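Rifin (Plasmodium falciparum, PDB 7JZK) is a variant surface antigen of the malaria parasite whose V2 domain, the part crystallised here, binds the LAIR1 ectodomain that is inserted in the antibody MGD21. Local coordinates at residues Asn29-Ala34 and Gln118-Ala123; Phe39-Leu44 and Ile83-Phe88. All blocks are in the same frame, centred on the assembly; numbering follows the deposited sequence.

Contact 1. Residues Asn29-Ala34 and Gln118-Ala123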
ATOM      1  N   ASN B  29      -4.920  16.547  19.212  1.00 69.88           N
ATOM      2  CA  ASN B  29      -5.930  16.903  18.227  1.00 68.51           C
ATOM      3  C   ASN B  29      -5.299  17.419  16.945  1.00 60.77           C
ATOM      4  O   ASN B  29      -5.789  17.119  15.853  1.00 64.83           O
ATOM      5  CB  ASN B  29      -6.888  17.942  18.802  1.00 67.25           C
ATOM      6  CG  ASN B  29      -7.765  17.374  19.880  1.00 74.56           C
ATOM      7  OD1 ASN B  29      -7.589  16.227  20.286  1.00 77.05           O
ATOM      8  ND2 ASN B  29      -8.711  18.171  20.365  1.00 73.18           N
ATOM      9  N   ALA B  30      -4.202  18.175  17.052  1.00 57.66           N
ATOM     10  CA  ALA B  30      -3.559  18.692  15.848  1.00 61.34           C
ATOM     11  C   ALA B  30      -2.976  17.567  14.998  1.00 61.30           C
ATOM     12  O   ALA B  30      -3.164  17.535  13.771  1.00 59.82           O
ATOM     13  CB  ALA B  30      -2.474  19.703  16.224  1.00 63.36           C
ATOM     14  N   ILE B  31      -2.268  16.624  15.626  1.00 61.20           N
ATOM     15  CA  ILE B  31      -1.689  15.586  14.774  1.00 62.16           C
ATOM     16  C   ILE B  31      -2.778  14.670  14.250  1.00 59.59           C
ATOM     17  O   ILE B  31      -2.676  14.155  13.134  1.00 61.81           O
ATOM     18  CB  ILE B  31      -0.588  14.756  15.455  1.00 63.13           C
ATOM     19  CG1 ILE B  31       0.227  14.030  14.384  1.00 63.36           C
ATOM     20  CG2 ILE B  31      -1.188  13.707  16.346  1.00 63.84           C
ATOM     21  CD1 ILE B  31       0.781  14.928  13.295  1.00 59.07           C
ATOM     22  N   ILE B  32      -3.848  14.475  15.013  1.00 57.13           N
ATOM     23  CA  ILE B  32      -4.879  13.561  14.561  1.00 60.85           C
ATOM     24  C   ILE B  32      -5.578  14.166  13.366  1.00 60.42           C
ATOM     25  O   ILE B  32      -5.805  13.495  12.355  1.00 59.98           O
ATOM     26  CB  ILE B  32      -5.864  13.208  15.698  1.00 62.71           C
ATOM     27  CG1 ILE B  32      -5.214  12.240  16.696  1.00 65.26           C
ATOM     28  CG2 ILE B  32      -7.174  12.645  15.099  1.00 51.08           C
ATOM     29  CD1 ILE B  32      -5.909  12.216  18.081  1.00 60.11           C
ATOM     30  N   GLY B  33      -5.946  15.439  13.463  1.00 55.66           N
ATOM     31  CA  GLY B  33      -6.544  16.095  12.321  1.00 51.55           C
ATOM     32  C   GLY B  33      -5.656  16.053  11.100  1.00 51.50           C
ATOM     33  O   GLY B  33      -6.138  15.833   9.993  1.00 58.46           O
ATOM     34  N   ALA B  34      -4.348  16.273  11.281  1.00 48.28           N
ATOM     35  CA  ALA B  34      -3.449  16.276  10.130  1.00 55.84           C
ATOM     36  C   ALA B  34      -3.385  14.896   9.456  1.00 56.27           C
ATOM     37  O   ALA B  34      -3.460  14.790   8.223  1.00 48.77           O
ATOM     38  CB  ALA B  34      -2.057  16.743  10.572  1.00 58.78           C
ATOM     39  N   GLN B 118       6.461  16.309   7.452  1.00 56.91           N
ATOM     40  CA  GLN B 118       5.821  17.589   7.177  1.00 56.36           C
ATOM     41  C   GLN B 118       4.597  17.800   8.061  1.00 63.57           C
ATOM     42  O   GLN B 118       4.384  18.899   8.587  1.00 64.64           O
ATOM     43  CB  GLN B 118       5.420  17.674   5.712  1.00 56.67           C
ATOM     44  CG  GLN B 118       6.497  17.264   4.734  1.00 62.08           C
ATOM     45  CD  GLN B 118       7.126  18.462   4.087  1.00 71.06           C
ATOM     46  OE1 GLN B 118       7.412  19.457   4.759  1.00 72.18           O
ATOM     47  NE2 GLN B 118       7.326  18.394   2.772  1.00 72.38           N
ATOM     48  N   LEU B 119       3.802  16.751   8.274  1.00 62.23           N
ATOM     49  CA  LEU B 119       2.563  16.936   9.025  1.00 61.77           C
ATOM     50  C   LEU B 119       2.823  17.291  10.488  1.00 63.17           C
ATOM     51  O   LEU B 119       2.138  18.151  11.054  1.00 60.93           O
ATOM     52  CB  LEU B 119       1.666  15.701   8.893  1.00 59.12           C
ATOM     53  CG  LEU B 119       0.785  15.533   7.641  1.00 59.06           C
ATOM     54  CD1 LEU B 119      -0.212  16.651   7.573  1.00 59.21           C
ATOM     55  CD2 LEU B 119       1.546  15.512   6.341  1.00 58.71           C
ATOM     56  N   VAL B 120       3.816  16.659  11.118  1.00 65.51           N
ATOM     57  CA  VAL B 120       4.101  17.007  12.506  1.00 65.33           C
ATOM     58  C   VAL B 120       4.689  18.406  12.595  1.00 69.48           C
ATOM     59  O   VAL B 120       4.378  19.167  13.527  1.00 71.12           O
ATOM     60  CB  VAL B 120       5.026  15.963  13.160  1.00 62.19           C
ATOM     61  CG1 VAL B 120       4.509  14.569  12.910  1.00 63.40           C
ATOM     62  CG2 VAL B 120       6.443  16.091  12.646  1.00 68.22           C
ATOM     63  N   GLU B 121       5.504  18.794  11.610  1.00 70.24           N
ATOM     64  CA  GLU B 121       6.011  20.153  11.650  1.00 70.69           C
ATOM     65  C   GLU B 121       4.869  21.140  11.509  1.00 74.36           C
ATOM     66  O   GLU B 121       4.847  22.164  12.188  1.00 80.16           O
ATOM     67  CB  GLU B 121       7.070  20.387  10.579  1.00 65.12           C
ATOM     68  CG  GLU B 121       8.208  19.391  10.666  1.00 73.73           C
ATOM     69  CD  GLU B 121       8.779  19.243  12.066  1.00 78.18           C
ATOM     70  OE1 GLU B 121       9.100  18.095  12.445  1.00 81.01           O
ATOM     71  OE2 GLU B 121       8.887  20.251  12.795  1.00 75.83           O
ATOM     72  N   LYS B 122       3.883  20.819  10.672  1.00 74.06           N
ATOM     73  CA  LYS B 122       2.746  21.712  10.484  1.00 75.56           C
ATOM     74  C   LYS B 122       1.883  21.794  11.739  1.00 81.57           C
ATOM     75  O   LYS B 122       1.412  22.878  12.110  1.00 88.75           O
ATOM     76  CB  LYS B 122       1.921  21.235   9.281  1.00 76.00           C
ATOM     77  CG  LYS B 122       0.472  21.747   9.243  1.00 81.02           C
ATOM     78  CD  LYS B 122      -0.555  20.712   9.743  1.00 75.87           C
ATOM     79  CE  LYS B 122      -1.933  21.349  10.000  1.00 83.30           C
ATOM     80  NZ  LYS B 122      -1.959  22.306  11.155  1.00 83.00           N
ATOM     81  N   ALA B 123       1.700  20.675  12.439  1.00 79.34           N
ATOM     82  CA  ALA B 123       0.890  20.707  13.651  1.00 80.19           C
ATOM     83  C   ALA B 123       1.568  21.561  14.727  1.00 87.30           C
ATOM     84  O   ALA B 123       0.964  22.490  15.296  1.00 95.89           O
ATOM     85  CB  ALA B 123       0.614  19.268  14.096  1.00 75.42           C
TER

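Contact 2. Residues Phe39-Leu44 and Ile83-Phe88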
ATOM      1  N   PHE B  39      -4.284  11.432   5.151  1.00 48.76           N
ATOM      2  CA  PHE B  39      -4.369  10.020   4.809  1.00 43.16           C
ATOM      3  C   PHE B  39      -5.800   9.503   4.765  1.00 45.42           C
ATOM      4  O   PHE B  39      -6.015   8.387   4.296  1.00 42.35           O
ATOM      5  CB  PHE B  39      -3.580   9.172   5.805  1.00 44.27           C
ATOM      6  CG  PHE B  39      -2.109   9.397   5.756  1.00 43.07           C
ATOM      7  CD1 PHE B  39      -1.321   8.748   4.827  1.00 45.18           C
ATOM      8  CD2 PHE B  39      -1.503  10.257   6.664  1.00 44.83           C
ATOM      9  CE1 PHE B  39       0.054   8.965   4.788  1.00 46.63           C
ATOM     10  CE2 PHE B  39      -0.131  10.473   6.637  1.00 43.16           C
ATOM     11  CZ  PHE B  39       0.646   9.828   5.696  1.00 46.90           C
ATOM     12  N   HIS B  40      -6.784  10.298   5.179  1.00 48.68           N
ATOM     13  CA  HIS B  40      -8.179   9.879   5.095  1.00 43.12           C
ATOM     14  C   HIS B  40      -8.373   8.577   5.845  1.00 39.16           C
ATOM     15  O   HIS B  40      -9.162   7.721   5.461  1.00 38.75           O
ATOM     16  CB  HIS B  40      -8.620   9.792   3.630  1.00 38.63           C
ATOM     17  CG  HIS B  40      -7.963  10.837   2.775  1.00 48.42           C
ATOM     18  ND1 HIS B  40      -8.287  12.179   2.863  1.00 50.09           N
ATOM     19  CD2 HIS B  40      -6.946  10.750   1.878  1.00 45.79           C
ATOM     20  CE1 HIS B  40      -7.530  12.863   2.021  1.00 50.15           C
ATOM     21  NE2 HIS B  40      -6.703  12.022   1.416  1.00 45.72           N
ATOM     22  N   ILE B  41      -7.709   8.527   6.997  1.00 41.60           N
ATOM     23  CA  ILE B  41      -7.802   7.358   7.905  1.00 49.05           C
ATOM     24  C   ILE B  41      -8.334   7.824   9.266  1.00 49.72           C
ATOM     25  O   ILE B  41      -8.127   8.974   9.603  1.00 45.89           O
ATOM     26  CB  ILE B  41      -6.421   6.674   7.988  1.00 47.92           C
ATOM     27  CG1 ILE B  41      -6.541   5.154   8.033  1.00 60.36           C
ATOM     28  CG2 ILE B  41      -5.566   7.219   9.120  1.00 54.38           C
ATOM     29  CD1 ILE B  41      -7.189   4.570   6.812  1.00 63.56           C
ATOM     30  N   ASP B  42      -9.074   6.970   9.964  1.00 56.16           N
ATOM     31  CA  ASP B  42      -9.634   7.294  11.296  1.00 52.86           C
ATOM     32  C   ASP B  42      -9.052   6.346  12.338  1.00 61.52           C
ATOM     33  O   ASP B  42      -9.196   6.618  13.533  1.00 65.51           O
ATOM     34  CB  ASP B  42     -11.145   7.132  11.267  1.00 49.20           C
ATOM     35  CG  ASP B  42     -11.812   8.106  10.322  1.00 64.23           C
ATOM     36  OD1 ASP B  42     -12.048   9.253  10.740  1.00 79.18           O
ATOM     37  OD2 ASP B  42     -12.074   7.712   9.174  1.00 66.82           O
ATOM     38  N   ASN B  43      -8.417   5.276  11.893  1.00 61.23           N
ATOM     39  CA  ASN B  43      -7.902   4.256  12.826  1.00 61.64           C
ATOM     40  C   ASN B  43      -6.474   3.895  12.437  1.00 62.30           C
ATOM     41  O   ASN B  43      -6.178   3.939  11.255  1.00 58.47           O
ATOM     42  CB  ASN B  43      -8.802   3.024  12.824  1.00 62.75           C
ATOM     43  CG  ASN B  43     -10.241   3.330  13.171  1.00 79.09           C
ATOM     44  OD1 ASN B  43     -10.546   3.708  14.297  1.00 70.14           O
ATOM     45  ND2 ASN B  43     -11.137   3.165  12.212  1.00 72.14           N
ATOM     46  N   LEU B  44      -5.632   3.615  13.425  1.00 59.90           N
ATOM     47  CA  LEU B  44      -4.245   3.186  13.166  1.00 56.41           C
ATOM     48  C   LEU B  44      -3.884   2.028  14.083  1.00 64.94           C
ATOM     49  O   LEU B  44      -4.194   2.102  15.265  1.00 66.34           O
ATOM     50  CB  LEU B  44      -3.285   4.350  13.377  1.00 59.24           C
ATOM     51  CG  LEU B  44      -1.936   4.238  12.683  1.00 56.60           C
ATOM     52  CD1 LEU B  44      -2.120   3.836  11.233  1.00 53.69           C
ATOM     53  CD2 LEU B  44      -1.188   5.554  12.784  1.00 51.28           C
ATOM     54  N   ILE B  83     -11.745  -2.893  -1.430  1.00 47.76           N
ATOM     55  CA  ILE B  83     -11.110  -1.984  -0.487  1.00 54.32           C
ATOM     56  C   ILE B  83     -12.117  -0.898  -0.181  1.00 50.35           C
ATOM     57  O   ILE B  83     -12.530  -0.156  -1.070  1.00 45.29           O
ATOM     58  CB  ILE B  83      -9.800  -1.385  -1.019  1.00 51.29           C
ATOM     59  CG1 ILE B  83      -8.669  -2.419  -1.032  1.00 47.43           C
ATOM     60  CG2 ILE B  83      -9.351  -0.173  -0.185  1.00 49.82           C
ATOM     61  CD1 ILE B  83      -8.639  -3.301  -2.243  1.00 48.92           C
ATOM     62  N   VAL B  84     -12.554  -0.845   1.076  1.00 49.92           N
ATOM     63  CA  VAL B  84     -13.593   0.105   1.472  1.00 48.60           C
ATOM     64  C   VAL B  84     -13.080   1.537   1.367  1.00 49.04           C
ATOM     65  O   VAL B  84     -13.758   2.407   0.819  1.00 51.74           O
ATOM     66  CB  VAL B  84     -14.127  -0.208   2.886  1.00 43.02           C
ATOM     67  CG1 VAL B  84     -15.028   0.913   3.363  1.00 44.06           C
ATOM     68  CG2 VAL B  84     -14.849  -1.559   2.917  1.00 45.38           C
ATOM     69  N   ASN B  85     -11.844   1.758   1.839  1.00 46.99           N
ATOM     70  CA  ASN B  85     -11.162   3.080   1.899  1.00 41.97           C
ATOM     71  C   ASN B  85     -10.191   3.312   0.736  1.00 42.59           C
ATOM     72  O   ASN B  85      -9.007   3.094   0.930  1.00 44.96           O
ATOM     73  CB  ASN B  85     -10.550   3.380   3.268  1.00 35.53           C
ATOM     74  CG  ASN B  85     -10.105   4.811   3.470  1.00 33.89           C
ATOM     75  OD1 ASN B  85     -10.001   5.588   2.532  1.00 30.62           O
ATOM     76  ND2 ASN B  85      -9.828   5.163   4.709  1.00 36.11           N
ATOM     77  N   GLN B  86     -10.685   3.666  -0.431  1.00 45.64           N
ATOM     78  CA  GLN B  86      -9.838   3.991  -1.597  1.00 42.53           C
ATOM     79  C   GLN B  86      -8.975   5.240  -1.370  1.00 40.55           C
ATOM     80  O   GLN B  86      -7.868   5.255  -1.875  1.00 47.24           O
ATOM     81  CB  GLN B  86     -10.732   4.063  -2.829  1.00 44.21           C
ATOM     82  CG  GLN B  86     -11.481   2.769  -3.093  1.00 65.58           C
ATOM     83  CD  GLN B  86     -10.778   1.925  -4.123  1.00 77.97           C
ATOM     84  OE1 GLN B  86     -10.079   2.433  -4.992  1.00106.82           O
ATOM     85  NE2 GLN B  86     -10.974   0.620  -4.043  1.00 57.57           N
ATOM     86  N   ALA B  87      -9.465   6.250  -0.678  1.00 35.78           N
ATOM     87  CA  ALA B  87      -8.737   7.520  -0.498  1.00 39.25           C
ATOM     88  C   ALA B  87      -7.396   7.310   0.195  1.00 41.91           C
ATOM     89  O   ALA B  87      -6.446   8.013  -0.142  1.00 40.18           O
ATOM     90  CB  ALA B  87      -9.593   8.470   0.265  1.00 30.76           C
ATOM     91  N   PHE B  88      -7.354   6.418   1.167  1.00 42.09           N
ATOM     92  CA  PHE B  88      -6.101   6.070   1.840  1.00 40.01           C
ATOM     93  C   PHE B  88      -5.099   5.472   0.862  1.00 42.92           C
ATOM     94  O   PHE B  88      -3.954   5.909   0.791  1.00 39.47           O
ATOM     95  CB  PHE B  88      -6.396   5.082   2.981  1.00 40.51           C
ATOM     96  CG  PHE B  88      -5.185   4.624   3.748  1.00 41.12           C
ATOM     97  CD1 PHE B  88      -4.187   5.518   4.111  1.00 40.83           C
ATOM     98  CD2 PHE B  88      -5.069   3.308   4.150  1.00 40.04           C
ATOM     99  CE1 PHE B  88      -3.080   5.088   4.861  1.00 36.41           C
ATOM    100  CE2 PHE B  88      -3.957   2.874   4.888  1.00 37.64           C
ATOM    101  CZ  PHE B  88      -2.964   3.767   5.235  1.00 37.21           C
TER

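Contact 1. Residues Asn29-Ala34 and Gln118-Ala123
Ala30, Ile31 and Ala34 of helix 13-39 pack against Leu119, Val120 and Ala123 of helix 108-126 in a purely apolar contact between two helices distant in sequence. The short segments run roughly antiparallel, at 138° between their N-to-C directions, and their axes come within 9.1 Å. Alanines at the interface accompany this approach: the CA atoms of Ala30 and Ala123 are 5.4 Å apart, and their CB methyls meet directly, at 3.8 Å. One turn further on, CB of Ala34 touches one branch of Leu119, CD1, at 3.5 Å. Ile31 reaches across with its CD1. Turning CG1 to the far side of CB from the backbone N (chi1 -162°) sends this arm toward the partner helix, where CD1 lies 3.8 Å from CG1 of Val120, the two side chains running alongside each other. At the margin, the aliphatic part of Lys122 passes Ala34, with CD 4.3 Å from CB. The total buried surface is 270 Å². Outside the pair, Tyr58, from the loop between helices 49-55 and 61-75, touches Ala30, Ile31 and Ala123, so it bridges both helices, while Phe53 of helix 49-55 packs on Ile31.

Contact 2. Residues Phe39-Leu44 and Ile83-Phe88
Asn85 ND2 donates to the backbone O of His40 in the one hydrogen bond between these segments, 2.7 Å long and nearly straight at 171°. The oxygen lies in the amide plane, whereas the donor is tilted from the carbonyl plane. CD1 of Ile41 sits over one face of the Phe88 ring, 3.9 Å from its centroid and offset toward the rim, a CH-pi contact. Phe39 adds its CD1, 4.1 Å from CE1 of Phe88, and its carbonyl O, 3.4 Å from Phe88 CA in a CA-H...O contact. On the outer side, CB of His40 meets CB of Ala87 at 3.7 Å. In Asn85, CG points away from the backbone N (chi1 -168°), which carries the amide to His40 O. Its other end is held too: OD1 accepts from Phe88 N, above the carbonyl plane, at 3.1 Å, so the flip is fixed. Further out, Met72 and Ser75 of helix 61-75 touch Phe88, and Gln71 packs on Ile41. Gln86 bonds through OE1 to Tyr43 OH of the LAIR1 chain. Asn85 is thus an N-cap of helix 86-94, and the amide of Asn85 also ties that helix start to the turn after helix 13-39.

The centres of contacts 1 and 2 lie about 17 Å apart, and their nearest atoms, about 5 Å apart, do not touch. Along the chain the order is 29-34, 39-44, 83-88, 118-123, so both segments of contact 2 fall between the two segments of contact 1. Helix 13-39 connects them on one side, and contact 2 starts at its final residue and runs into strand 43-44. On the other side, helices 86-94 and 108-126 are successive. Contact 1 packs the later turns of helix 13-39 on helix 108-126, and contact 2 joins the end of that helix and the following turn to the start of helix 86-94, within a largely helical V2 domain. Contact 2 lies nearer the receptor, since Ile83 and Gln86 meet the LAIR1 chain, whereas neither segment of contact 1 does.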